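Local coordinates for protein DNA polymerase beta (Leishmania infantum, PDB 4P4M) that catalyses template-directed addition of nucleotides to DNA as a type-X family polymerase, and probably fills gaps during base excision repair, at residues L101-A113 against L137-I151. Numbering follows the deposited sequence. Where two conformers were deposited one is given.
Sequences LTQVHGFGPRAAA and LTDQQRVGIKYFYDI. With NA (sodium ion), chain F; nucleotides of chain B.
The helix-hairpin-helix motif of the fingers domain, whose hairpin 102-108 carries a sodium ion and grips the DNA backbone, packs Gly106 and Phe107 against Gln141 of helix 139-146. Gln141 lies over one face of the Phe107 ring: CG makes a CH-pi contact 4.0 Å from the ring centroid, and the amide plane is stacked within 9° of the ring. With CG anti to the carbonyl carbon (chi1 -78°) and the chain extended beyond it, the amide lies flat over the ring, and from there Gln141 NE2 donates to Gly106 O at 3.1 Å, nearly straight at 165°, arriving from above the carbonyl plane. The same residue closes a capping box with Thr138, Gln141 N donating to Thr138 OG1 and Thr138 N returning a weak bond to Gln141 OE1. Leu137 CD2 meets the Phe107 ring at its edge, 3.8 Å from CZ, while Ile145 CD1 approaches the ring obliquely. Val104 spreads its two methyls, CG1 against Gly144 and Ile145, CG2 against Phe148 CE1; helix 124-130 adds Leu127 beside Phe107 and Val124 beside Phe148. A water accepts from His105 N and donates to Gly144 O. His105 O is buried close to Gly144 CA with no polar partner. The opposite side of the hairpin meets chain B. Thr102 O, Val104 O and Phe107 O bind the sodium ion together with DT4 OP1 of chain B and two waters, and Gly108, Arg110 and Ala111 give backbone N-H groups to the DG3 phosphate of chain B. Gly106 N donates to DT4 OP1 of chain B at 2.7 Å, leaving that phosphate oxygen shared between sodium and peptide.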
ATOM      1  N   LEU A 101      -7.322 -22.499  -1.194  1.00 42.61           N
ATOM      2  CA  LEU A 101      -7.905 -21.553  -0.251  1.00 38.08           C
ATOM      3  C   LEU A 101      -7.087 -20.269  -0.097  1.00 37.67           C
ATOM      4  O   LEU A 101      -7.645 -19.203   0.166  1.00 39.45           O
ATOM      5  CB  LEU A 101      -8.136 -22.231   1.102  1.00 39.97           C
ATOM      6  CG  LEU A 101      -9.222 -23.313   1.095  1.00 41.48           C
ATOM      7  CD1 LEU A 101      -9.182 -24.157   2.366  1.00 46.23           C
ATOM      8  CD2 LEU A 101     -10.599 -22.686   0.911  1.00 41.49           C
ATOM      9  N   THR A 102      -5.771 -20.359  -0.269  1.00 35.02           N
ATOM     10  CA  THR A 102      -4.934 -19.171  -0.156  1.00 35.76           C
ATOM     11  C   THR A 102      -5.139 -18.223  -1.335  1.00 38.41           C
ATOM     12  O   THR A 102      -4.476 -17.200  -1.429  1.00 35.94           O
ATOM     13  CB  THR A 102      -3.430 -19.506  -0.018  1.00 40.30           C
ATOM     14  OG1 THR A 102      -2.994 -20.264  -1.154  1.00 44.69           O
ATOM     15  CG2 THR A 102      -3.170 -20.297   1.261  1.00 38.42           C
ATOM     16  N   GLN A 103      -6.050 -18.559  -2.243  1.00 35.70           N
ATOM     17  CA  GLN A 103      -6.396 -17.620  -3.307  1.00 34.46           C
ATOM     18  C   GLN A 103      -7.237 -16.468  -2.754  1.00 39.23           C
ATOM     19  O   GLN A 103      -7.276 -15.385  -3.339  1.00 36.51           O
ATOM     20  CB  GLN A 103      -7.155 -18.315  -4.440  1.00 36.33           C
ATOM     21  CG  GLN A 103      -6.337 -19.307  -5.242  1.00 46.22           C
ATOM     22  CD  GLN A 103      -7.114 -19.874  -6.418  1.00 57.79           C
ATOM     23  OE1 GLN A 103      -6.865 -19.518  -7.570  1.00 65.71           O
ATOM     24  NE2 GLN A 103      -8.064 -20.756  -6.131  1.00 54.19           N
ATOM     25  N   VAL A 104      -7.906 -16.706  -1.627  1.00 33.28           N
ATOM     26  CA  VAL A 104      -8.737 -15.676  -1.000  1.00 30.64           C
ATOM     27  C   VAL A 104      -7.918 -14.680  -0.179  1.00 31.95           C
ATOM     28  O   VAL A 104      -7.100 -15.076   0.635  1.00 28.70           O
ATOM     29  CB  VAL A 104      -9.800 -16.283  -0.085  1.00 33.89           C
ATOM     30  CG1 VAL A 104     -10.724 -15.183   0.439  1.00 27.40           C
ATOM     31  CG2 VAL A 104     -10.586 -17.352  -0.823  1.00 29.54           C
ATOM     32  N   HIS A 105      -8.157 -13.388  -0.389  1.00 28.50           N
ATOM     33  CA  HIS A 105      -7.478 -12.312   0.337  0.50 28.03           C
ATOM     34  C   HIS A 105      -7.689 -12.455   1.844  1.00 27.59           C
ATOM     35  O   HIS A 105      -8.841 -12.531   2.304  1.00 31.23           O
ATOM     36  CB  HIS A 105      -8.032 -10.959  -0.151  0.50 27.43           C
ATOM     37  CG  HIS A 105      -7.197  -9.774   0.225  0.50 27.82           C
ATOM     38  ND1 HIS A 105      -6.316  -9.035  -0.494  0.50 33.98           N
ATOM     39  CD2 HIS A 105      -7.252  -9.185   1.471  0.50 29.53           C
ATOM     40  CE1 HIS A 105      -5.846  -8.042   0.330  0.50 23.91           C
ATOM     41  NE2 HIS A 105      -6.426  -8.157   1.513  0.50 28.06           N
ATOM     42  N   GLY A 106      -6.600 -12.488   2.610  1.00 28.18           N
ATOM     43  CA  GLY A 106      -6.682 -12.630   4.053  1.00 30.15           C
ATOM     44  C   GLY A 106      -6.412 -14.041   4.560  1.00 33.30           C
ATOM     45  O   GLY A 106      -6.255 -14.262   5.766  1.00 33.32           O
ATOM     46  N   PHE A 107      -6.367 -15.007   3.650  1.00 31.20           N
ATOM     47  CA  PHE A 107      -6.086 -16.389   4.039  1.00 29.93           C
ATOM     48  C   PHE A 107      -4.687 -16.793   3.614  1.00 34.88           C
ATOM     49  O   PHE A 107      -4.378 -16.805   2.436  1.00 37.21           O
ATOM     50  CB  PHE A 107      -7.124 -17.354   3.448  1.00 30.23           C
ATOM     51  CG  PHE A 107      -8.488 -17.210   4.048  1.00 30.20           C
ATOM     52  CD1 PHE A 107      -9.355 -16.227   3.601  1.00 29.04           C
ATOM     53  CD2 PHE A 107      -8.901 -18.046   5.073  1.00 35.13           C
ATOM     54  CE1 PHE A 107     -10.614 -16.085   4.164  1.00 32.90           C
ATOM     55  CE2 PHE A 107     -10.155 -17.911   5.636  1.00 34.79           C
ATOM     56  CZ  PHE A 107     -11.012 -16.930   5.181  1.00 31.86           C
ATOM     57  N   GLY A 108      -3.832 -17.114   4.575  1.00 34.70           N
ATOM     58  CA  GLY A 108      -2.527 -17.658   4.255  1.00 38.89           C
ATOM     59  C   GLY A 108      -2.522 -19.149   4.551  1.00 41.62           C
ATOM     60  O   GLY A 108      -3.559 -19.716   4.912  1.00 38.19           O
ATOM     61  N   PRO A 109      -1.353 -19.795   4.414  1.00 38.04           N
ATOM     62  CA  PRO A 109      -1.243 -21.240   4.661  1.00 42.89           C
ATOM     63  C   PRO A 109      -1.800 -21.648   6.023  1.00 47.66           C
ATOM     64  O   PRO A 109      -2.393 -22.720   6.157  1.00 47.05           O
ATOM     65  CB  PRO A 109       0.264 -21.482   4.608  1.00 48.51           C
ATOM     66  CG  PRO A 109       0.774 -20.421   3.697  1.00 46.37           C
ATOM     67  CD  PRO A 109      -0.078 -19.210   3.965  1.00 40.19           C
ATOM     68  N   ARG A 110      -1.619 -20.797   7.026  1.00 47.30           N
ATOM     69  CA  ARG A 110      -2.061 -21.131   8.374  1.00 50.72           C
ATOM     70  C   ARG A 110      -3.584 -21.215   8.484  1.00 49.92           C
ATOM     71  O   ARG A 110      -4.122 -22.179   9.038  1.00 45.63           O
ATOM     72  CB  ARG A 110      -1.505 -20.127   9.387  1.00 56.69           C
ATOM     73  CG  ARG A 110      -1.665 -20.566  10.828  1.00 57.72           C
ATOM     74  CD  ARG A 110      -1.080 -21.952  11.022  1.00 76.16           C
ATOM     75  NE  ARG A 110       0.274 -22.046  10.484  1.00 82.72           N
ATOM     76  CZ  ARG A 110       1.375 -21.839  11.200  1.00 96.81           C
ATOM     77  NH1 ARG A 110       1.280 -21.534  12.487  1.00104.11           N
ATOM     78  NH2 ARG A 110       2.567 -21.942  10.629  1.00101.80           N
ATOM     79  N   ALA A 111      -4.275 -20.207   7.955  1.00 42.66           N
ATOM     80  CA  ALA A 111      -5.738 -20.168   8.001  1.00 42.77           C
ATOM     81  C   ALA A 111      -6.355 -21.254   7.125  1.00 42.84           C
ATOM     82  O   ALA A 111      -7.392 -21.829   7.463  1.00 45.15           O
ATOM     83  CB  ALA A 111      -6.255 -18.787   7.578  1.00 35.20           C
ATOM     84  N   ALA A 112      -5.715 -21.524   5.995  1.00 46.25           N
ATOM     85  CA  ALA A 112      -6.213 -22.525   5.056  1.00 50.50           C
ATOM     86  C   ALA A 112      -6.192 -23.916   5.695  1.00 52.00           C
ATOM     87  O   ALA A 112      -7.142 -24.687   5.558  1.00 49.73           O
ATOM     88  CB  ALA A 112      -5.389 -22.504   3.773  1.00 38.33           C
ATOM     89  N   ALA A 113      -5.108 -24.223   6.404  1.00 46.19           N
ATOM     90  CA  ALA A 113      -4.994 -25.490   7.124  1.00 45.93           C
ATOM     91  C   ALA A 113      -6.123 -25.651   8.142  1.00 54.08           C
ATOM     92  O   ALA A 113      -6.792 -26.684   8.185  1.00 51.64           O
ATOM     93  CB  ALA A 113      -3.644 -25.591   7.807  1.00 47.79           C
ATOM     94  N   LEU A 137     -13.788 -16.525  11.590  1.00 80.60           N
ATOM     95  CA  LEU A 137     -13.309 -15.604  10.559  1.00 67.60           C
ATOM     96  C   LEU A 137     -13.270 -14.175  11.076  1.00 55.94           C
ATOM     97  O   LEU A 137     -14.212 -13.714  11.723  1.00 65.05           O
ATOM     98  CB  LEU A 137     -14.193 -15.664   9.310  1.00 54.63           C
ATOM     99  CG  LEU A 137     -14.330 -17.023   8.630  1.00 53.42           C
ATOM    100  CD1 LEU A 137     -15.113 -16.895   7.326  1.00 46.95           C
ATOM    101  CD2 LEU A 137     -12.958 -17.627   8.390  1.00 55.92           C
ATOM    102  N   THR A 138     -12.178 -13.479  10.784  1.00 43.57           N
ATOM    103  CA  THR A 138     -12.053 -12.072  11.126  1.00 49.81           C
ATOM    104  C   THR A 138     -12.825 -11.197  10.142  1.00 66.98           C
ATOM    105  O   THR A 138     -13.274 -11.664   9.092  1.00 63.99           O
ATOM    106  CB  THR A 138     -10.580 -11.622  11.110  1.00 57.77           C
ATOM    107  OG1 THR A 138     -10.100 -11.582   9.759  1.00 52.44           O
ATOM    108  CG2 THR A 138      -9.719 -12.579  11.929  1.00 65.85           C
ATOM    109  N   ASP A 139     -12.965  -9.921  10.483  1.00 71.29           N
ATOM    110  CA  ASP A 139     -13.615  -8.955   9.603  1.00 64.94           C
ATOM    111  C   ASP A 139     -12.868  -8.780   8.275  1.00 53.40           C
ATOM    112  O   ASP A 139     -13.488  -8.629   7.219  1.00 61.95           O
ATOM    113  CB  ASP A 139     -13.798  -7.612  10.322  1.00 55.09           C
ATOM    114  CG  ASP A 139     -14.977  -7.624  11.286  1.00 68.66           C
ATOM    115  OD1 ASP A 139     -15.617  -8.691  11.440  1.00 62.34           O
ATOM    116  OD2 ASP A 139     -15.265  -6.571  11.893  1.00 78.57           O
ATOM    117  N   GLN A 140     -11.541  -8.817   8.321  1.00 38.51           N
ATOM    118  CA  GLN A 140     -10.741  -8.681   7.097  1.00 22.55           C
ATOM    119  C   GLN A 140     -10.866  -9.865   6.122  1.00 39.58           C
ATOM    120  O   GLN A 140     -10.856  -9.692   4.894  1.00 36.76           O
ATOM    121  CB  GLN A 140      -9.266  -8.481   7.432  1.00 33.16           C
ATOM    122  CG  GLN A 140      -8.386  -8.498   6.185  1.00 36.84           C
ATOM    123  CD  GLN A 140      -6.976  -7.987   6.436  1.00 71.53           C
ATOM    124  OE1 GLN A 140      -6.587  -7.722   7.578  1.00 72.84           O
ATOM    125  NE2 GLN A 140      -6.199  -7.848   5.361  1.00 78.47           N
ATOM    126  N   GLN A 141     -10.936 -11.075   6.667  1.00 39.25           N
ATOM    127  CA  GLN A 141     -11.122 -12.261   5.837  1.00 34.70           C
ATOM    128  C   GLN A 141     -12.504 -12.222   5.207  1.00 32.63           C
ATOM    129  O   GLN A 141     -12.705 -12.689   4.076  1.00 29.15           O
ATOM    130  CB  GLN A 141     -10.922 -13.539   6.674  1.00 33.91           C
ATOM    131  CG  GLN A 141      -9.448 -13.856   6.910  1.00 32.53           C
ATOM    132  CD  GLN A 141      -9.204 -14.855   8.035  1.00 32.19           C
ATOM    133  OE1 GLN A 141     -10.091 -15.148   8.833  1.00 36.21           O
ATOM    134  NE2 GLN A 141      -7.983 -15.371   8.102  1.00 35.92           N
ATOM    135  N   ARG A 142     -13.461 -11.649   5.934  1.00 27.03           N
ATOM    136  CA  ARG A 142     -14.835 -11.585   5.448  1.00 27.11           C
ATOM    137  C   ARG A 142     -14.963 -10.684   4.225  1.00 27.71           C
ATOM    138  O   ARG A 142     -15.783 -10.941   3.339  1.00 25.21           O
ATOM    139  CB  ARG A 142     -15.794 -11.151   6.560  1.00 37.78           C
ATOM    140  CG  ARG A 142     -15.839 -12.136   7.722  1.00 49.07           C
ATOM    141  CD  ARG A 142     -17.030 -11.916   8.643  1.00 53.40           C
ATOM    142  NE  ARG A 142     -16.914 -12.741   9.845  1.00 57.55           N
ATOM    143  CZ  ARG A 142     -17.340 -13.998   9.941  1.00 62.63           C
ATOM    144  NH1 ARG A 142     -17.927 -14.588   8.907  1.00 59.99           N
ATOM    145  NH2 ARG A 142     -17.183 -14.666  11.077  1.00 65.51           N
ATOM    146  N   VAL A 143     -14.155  -9.627   4.175  1.00 25.46           N
ATOM    147  CA  VAL A 143     -14.135  -8.759   3.000  1.00 23.16           C
ATOM    148  C   VAL A 143     -13.544  -9.490   1.797  1.00 28.51           C
ATOM    149  O   VAL A 143     -14.049  -9.374   0.679  1.00 24.88           O
ATOM    150  CB  VAL A 143     -13.360  -7.438   3.271  1.00 29.29           C
ATOM    151  CG1 VAL A 143     -13.181  -6.649   1.984  1.00 27.40           C
ATOM    152  CG2 VAL A 143     -14.087  -6.609   4.322  1.00 30.37           C
ATOM    153  N   GLY A 144     -12.481 -10.257   2.019  1.00 25.80           N
ATOM    154  CA  GLY A 144     -11.873 -11.016   0.936  1.00 26.06           C
ATOM    155  C   GLY A 144     -12.838 -12.010   0.314  1.00 27.43           C
ATOM    156  O   GLY A 144     -12.835 -12.253  -0.900  1.00 26.56           O
ATOM    157  N   ILE A 145     -13.681 -12.594   1.158  1.00 23.20           N
ATOM    158  CA  ILE A 145     -14.687 -13.538   0.701  1.00 22.92           C
ATOM    159  C   ILE A 145     -15.821 -12.842  -0.048  1.00 30.40           C
ATOM    160  O   ILE A 145     -16.182 -13.237  -1.160  1.00 24.93           O
ATOM    161  CB  ILE A 145     -15.253 -14.332   1.888  1.00 28.13           C
ATOM    162  CG1 ILE A 145     -14.188 -15.298   2.418  1.00 30.05           C
ATOM    163  CG2 ILE A 145     -16.539 -15.052   1.480  1.00 29.02           C
ATOM    164  CD1 ILE A 145     -14.469 -15.826   3.823  1.00 32.21           C
ATOM    165  N   LYS A 146     -16.375 -11.799   0.557  1.00 24.94           N
ATOM    166  CA  LYS A 146     -17.497 -11.076  -0.045  1.00 27.68           C
ATOM    167  C   LYS A 146     -17.163 -10.478  -1.413  1.00 22.24           C
ATOM    168  O   LYS A 146     -18.013 -10.453  -2.316  1.00 22.37           O
ATOM    169  CB  LYS A 146     -17.994  -9.973   0.900  1.00 29.46           C
ATOM    170  CG  LYS A 146     -19.093  -9.112   0.289  1.00 38.12           C
ATOM    171  CD  LYS A 146     -19.654  -8.102   1.277  1.00 49.92           C
ATOM    172  CE  LYS A 146     -20.817  -7.334   0.659  1.00 61.91           C
ATOM    173  NZ  LYS A 146     -21.397  -6.344   1.609  1.00 64.38           N
ATOM    174  N   TYR A 147     -15.928  -9.995  -1.564  1.00 21.61           N
ATOM    175  CA  TYR A 147     -15.486  -9.346  -2.802  1.00 21.34           C
ATOM    176  C   TYR A 147     -14.583 -10.233  -3.670  1.00 19.14           C
ATOM    177  O   TYR A 147     -13.810  -9.730  -4.485  1.00 21.44           O
ATOM    178  CB  TYR A 147     -14.772  -8.016  -2.482  1.00 21.16           C
ATOM    179  CG  TYR A 147     -15.720  -6.937  -1.990  1.00 20.51           C
ATOM    180  CD1 TYR A 147     -16.007  -6.792  -0.632  1.00 24.14           C
ATOM    181  CD2 TYR A 147     -16.349  -6.078  -2.887  1.00 24.10           C
ATOM    182  CE1 TYR A 147     -16.888  -5.804  -0.178  1.00 22.85           C
ATOM    183  CE2 TYR A 147     -17.230  -5.084  -2.438  1.00 22.56           C
ATOM    184  CZ  TYR A 147     -17.494  -4.964  -1.087  1.00 27.20           C
ATOM    185  OH  TYR A 147     -18.367  -3.986  -0.650  1.00 24.10           O
ATOM    186  N   PHE A 148     -14.699 -11.549  -3.505  1.00 21.28           N
ATOM    187  CA  PHE A 148     -13.868 -12.493  -4.262  1.00 23.39           C
ATOM    188  C   PHE A 148     -13.899 -12.252  -5.774  1.00 26.30           C
ATOM    189  O   PHE A 148     -12.849 -12.203  -6.407  1.00 22.26           O
ATOM    190  CB  PHE A 148     -14.240 -13.950  -3.942  1.00 23.12           C
ATOM    191  CG  PHE A 148     -13.337 -14.969  -4.609  1.00 28.49           C
ATOM    192  CD1 PHE A 148     -12.074 -15.237  -4.103  1.00 29.22           C
ATOM    193  CD2 PHE A 148     -13.756 -15.650  -5.742  1.00 29.58           C
ATOM    194  CE1 PHE A 148     -11.242 -16.165  -4.722  1.00 32.51           C
ATOM    195  CE2 PHE A 148     -12.933 -16.584  -6.360  1.00 33.20           C
ATOM    196  CZ  PHE A 148     -11.675 -16.836  -5.852  1.00 34.38           C
ATOM    197  N   TYR A 149     -15.088 -12.097  -6.357  1.00 21.27           N
ATOM    198  CA  TYR A 149     -15.166 -11.847  -7.801  1.00 25.35           C
ATOM    199  C   TYR A 149     -14.438 -10.548  -8.195  1.00 21.06           C
ATOM    200  O   TYR A 149     -13.556 -10.560  -9.069  1.00 21.94           O
ATOM    201  CB  TYR A 149     -16.625 -11.868  -8.324  1.00 22.32           C
ATOM    202  CG  TYR A 149     -16.764 -11.186  -9.670  1.00 21.12           C
ATOM    203  CD1 TYR A 149     -16.488 -11.863 -10.860  1.00 25.55           C
ATOM    204  CD2 TYR A 149     -17.129  -9.849  -9.745  1.00 20.70           C
ATOM    205  CE1 TYR A 149     -16.592 -11.211 -12.096  1.00 24.81           C
ATOM    206  CE2 TYR A 149     -17.231  -9.199 -10.950  1.00 23.88           C
ATOM    207  CZ  TYR A 149     -16.956  -9.875 -12.120  1.00 25.07           C
ATOM    208  OH  TYR A 149     -17.065  -9.185 -13.302  1.00 23.42           O
ATOM    209  N   ASP A 150     -14.786  -9.435  -7.542  1.00 18.98           N
ATOM    210  CA  ASP A 150     -14.174  -8.135  -7.860  1.00 18.17           C
ATOM    211  C   ASP A 150     -12.650  -8.162  -7.715  1.00 26.93           C
ATOM    212  O   ASP A 150     -11.919  -7.640  -8.562  1.00 20.60           O
ATOM    213  CB  ASP A 150     -14.718  -7.013  -6.950  1.00 17.68           C
ATOM    214  CG  ASP A 150     -16.134  -6.587  -7.306  1.00 26.10           C
ATOM    215  OD1 ASP A 150     -16.571  -6.839  -8.450  1.00 23.66           O
ATOM    216  OD2 ASP A 150     -16.809  -5.990  -6.433  1.00 21.09           O
ATOM    217  N   ILE A 151     -12.180  -8.760  -6.627  1.00 20.24           N
ATOM    218  CA  ILE A 151     -10.754  -8.743  -6.299  1.00 18.85           C
ATOM    219  C   ILE A 151      -9.902  -9.489  -7.338  1.00 22.36           C
ATOM    220  O   ILE A 151      -8.747  -9.141  -7.563  1.00 26.94           O
ATOM    221  CB  ILE A 151     -10.496  -9.272  -4.867  1.00 22.60           C
ATOM    222  CG1 ILE A 151     -10.963  -8.242  -3.828  1.00 19.04           C
ATOM    223  CG2 ILE A 151      -9.006  -9.591  -4.655  1.00 23.87           C
ATOM    224  CD1 ILE A 151     -11.010  -8.780  -2.411  1.00 21.04           C
TER
HETATM  225 NA    NA F 403      -4.418 -15.225   0.316  1.00 33.10          NA
ATOM    226  P    DG B   3      -1.886 -17.028   7.643  1.00 38.29           P
ATOM    227  OP1  DG B   3      -3.237 -17.616   7.582  1.00 44.79           O
ATOM    228  OP2  DG B   3      -0.703 -17.802   7.215  1.00 45.80           O
ATOM    229  O5'  DG B   3      -1.902 -15.664   6.798  1.00 33.77           O
ATOM    230  C5'  DG B   3      -2.965 -14.736   6.994  1.00 30.87           C
ATOM    231  C4'  DG B   3      -2.659 -13.421   6.291  1.00 37.23           C
ATOM    232  O4'  DG B   3      -1.620 -12.710   7.024  1.00 38.82           O
ATOM    233  C3'  DG B   3      -2.159 -13.551   4.851  1.00 36.56           C
ATOM    234  O3'  DG B   3      -3.161 -13.044   3.946  1.00 29.88           O
ATOM    235  C2'  DG B   3      -0.859 -12.740   4.818  1.00 36.38           C
ATOM    236  C1'  DG B   3      -0.944 -11.897   6.090  1.00 32.71           C
ATOM    237  N9   DG B   3       0.367 -11.476   6.599  1.00 33.42           N
ATOM    238  C8   DG B   3       1.498 -12.242   6.796  1.00 37.04           C
ATOM    239  N7   DG B   3       2.522 -11.563   7.258  1.00 33.30           N
ATOM    240  C5   DG B   3       2.040 -10.266   7.370  1.00 31.03           C
ATOM    241  C6   DG B   3       2.695  -9.090   7.806  1.00 30.68           C
ATOM    242  O6   DG B   3       3.867  -8.981   8.184  1.00 28.45           O
ATOM    243  N1   DG B   3       1.850  -7.975   7.763  1.00 25.84           N
ATOM    244  C2   DG B   3       0.534  -8.009   7.348  1.00 28.10           C
ATOM    245  N2   DG B   3      -0.130  -6.845   7.377  1.00 22.15           N
ATOM    246  N3   DG B   3      -0.095  -9.112   6.935  1.00 25.48           N
ATOM    247  C4   DG B   3       0.722 -10.195   6.968  1.00 27.93           C
ATOM    248  P    DT B   4      -2.859 -12.921   2.375  1.00 35.20           P
ATOM    249  OP1  DT B   4      -4.148 -13.006   1.665  1.00 32.74           O
ATOM    250  OP2  DT B   4      -1.734 -13.821   2.049  1.00 37.83           O
ATOM    251  O5'  DT B   4      -2.376 -11.407   2.200  1.00 33.57           O
ATOM    252  C5'  DT B   4      -3.216 -10.371   2.686  1.00 32.71           C
ATOM    253  C4'  DT B   4      -2.522  -9.022   2.605  1.00 33.99           C
ATOM    254  O4'  DT B   4      -1.378  -8.987   3.502  1.00 34.18           O
ATOM    255  C3'  DT B   4      -2.019  -8.661   1.215  1.00 35.60           C
ATOM    256  O3'  DT B   4      -2.660  -7.453   0.907  1.00 34.58           O
ATOM    257  C2'  DT B   4      -0.502  -8.522   1.359  1.00 40.86           C
ATOM    258  C1'  DT B   4      -0.300  -8.327   2.863  1.00 34.28           C
ATOM    259  N1   DT B   4       1.011  -8.862   3.366  1.00 35.26           N
ATOM    260  C2   DT B   4       1.873  -8.016   4.039  1.00 32.32           C
ATOM    261  O2   DT B   4       1.631  -6.845   4.255  1.00 30.66           O
ATOM    262  N3   DT B   4       3.042  -8.592   4.455  1.00 26.54           N
ATOM    263  C4   DT B   4       3.441  -9.896   4.269  1.00 32.36           C
ATOM    264  O4   DT B   4       4.524 -10.299   4.683  1.00 31.68           O
ATOM    265  C5   DT B   4       2.498 -10.735   3.563  1.00 35.56           C
ATOM    266  C7   DT B   4       2.820 -12.180   3.301  1.00 38.44           C
ATOM    267  C6   DT B   4       1.347 -10.186   3.151  1.00 35.06           C
ATOM    268  P    DA B   2       2.923 -17.787  12.019  1.00 66.95           P
ATOM    269  OP1  DA B   2       2.367 -19.139  12.228  1.00 62.66           O
ATOM    270  OP2  DA B   2       4.127 -17.584  11.179  1.00 64.91           O
ATOM    271  O5'  DA B   2       1.777 -16.851  11.416  1.00 58.66           O
ATOM    272  C5'  DA B   2       0.528 -16.740  12.073  1.00 47.63           C
ATOM    273  C4'  DA B   2      -0.483 -16.097  11.138  1.00 43.65           C
ATOM    274  O4'  DA B   2      -0.424 -14.651  11.216  1.00 45.76           O
ATOM    275  C3'  DA B   2      -0.320 -16.437   9.665  1.00 40.31           C
ATOM    276  O3'  DA B   2      -1.638 -16.531   9.147  1.00 42.66           O
ATOM    277  C2'  DA B   2       0.455 -15.239   9.106  1.00 39.93           C
ATOM    278  C1'  DA B   2      -0.040 -14.082   9.976  1.00 42.80           C
ATOM    279  N9   DA B   2       0.939 -13.049  10.332  1.00 37.56           N
ATOM    280  C8   DA B   2       2.249 -13.233  10.674  1.00 37.97           C
ATOM    281  N7   DA B   2       2.886 -12.123  10.972  1.00 34.30           N
ATOM    282  C5   DA B   2       1.924 -11.139  10.836  1.00 32.92           C
ATOM    283  C6   DA B   2       1.969  -9.741  11.018  1.00 27.00           C
ATOM    284  N6   DA B   2       3.070  -9.073  11.396  1.00 28.23           N
ATOM    285  N1   DA B   2       0.828  -9.057  10.794  1.00 30.31           N
ATOM    286  C2   DA B   2      -0.273  -9.717  10.414  1.00 27.69           C
ATOM    287  N3   DA B   2      -0.435 -11.028  10.215  1.00 31.41           N
ATOM    288  C4   DA B   2       0.715 -11.690  10.444  1.00 35.11           C
TER
HETATM  289  O   HOH W   1     -10.324 -12.503  -2.060  1.00 28.34           O
HETATM  290  O   HOH W   2      -4.570 -13.762  -1.605  1.00 37.98           O
HETATM  291  O   HOH W   3      -2.045 -15.430  -0.150  1.00 48.35           O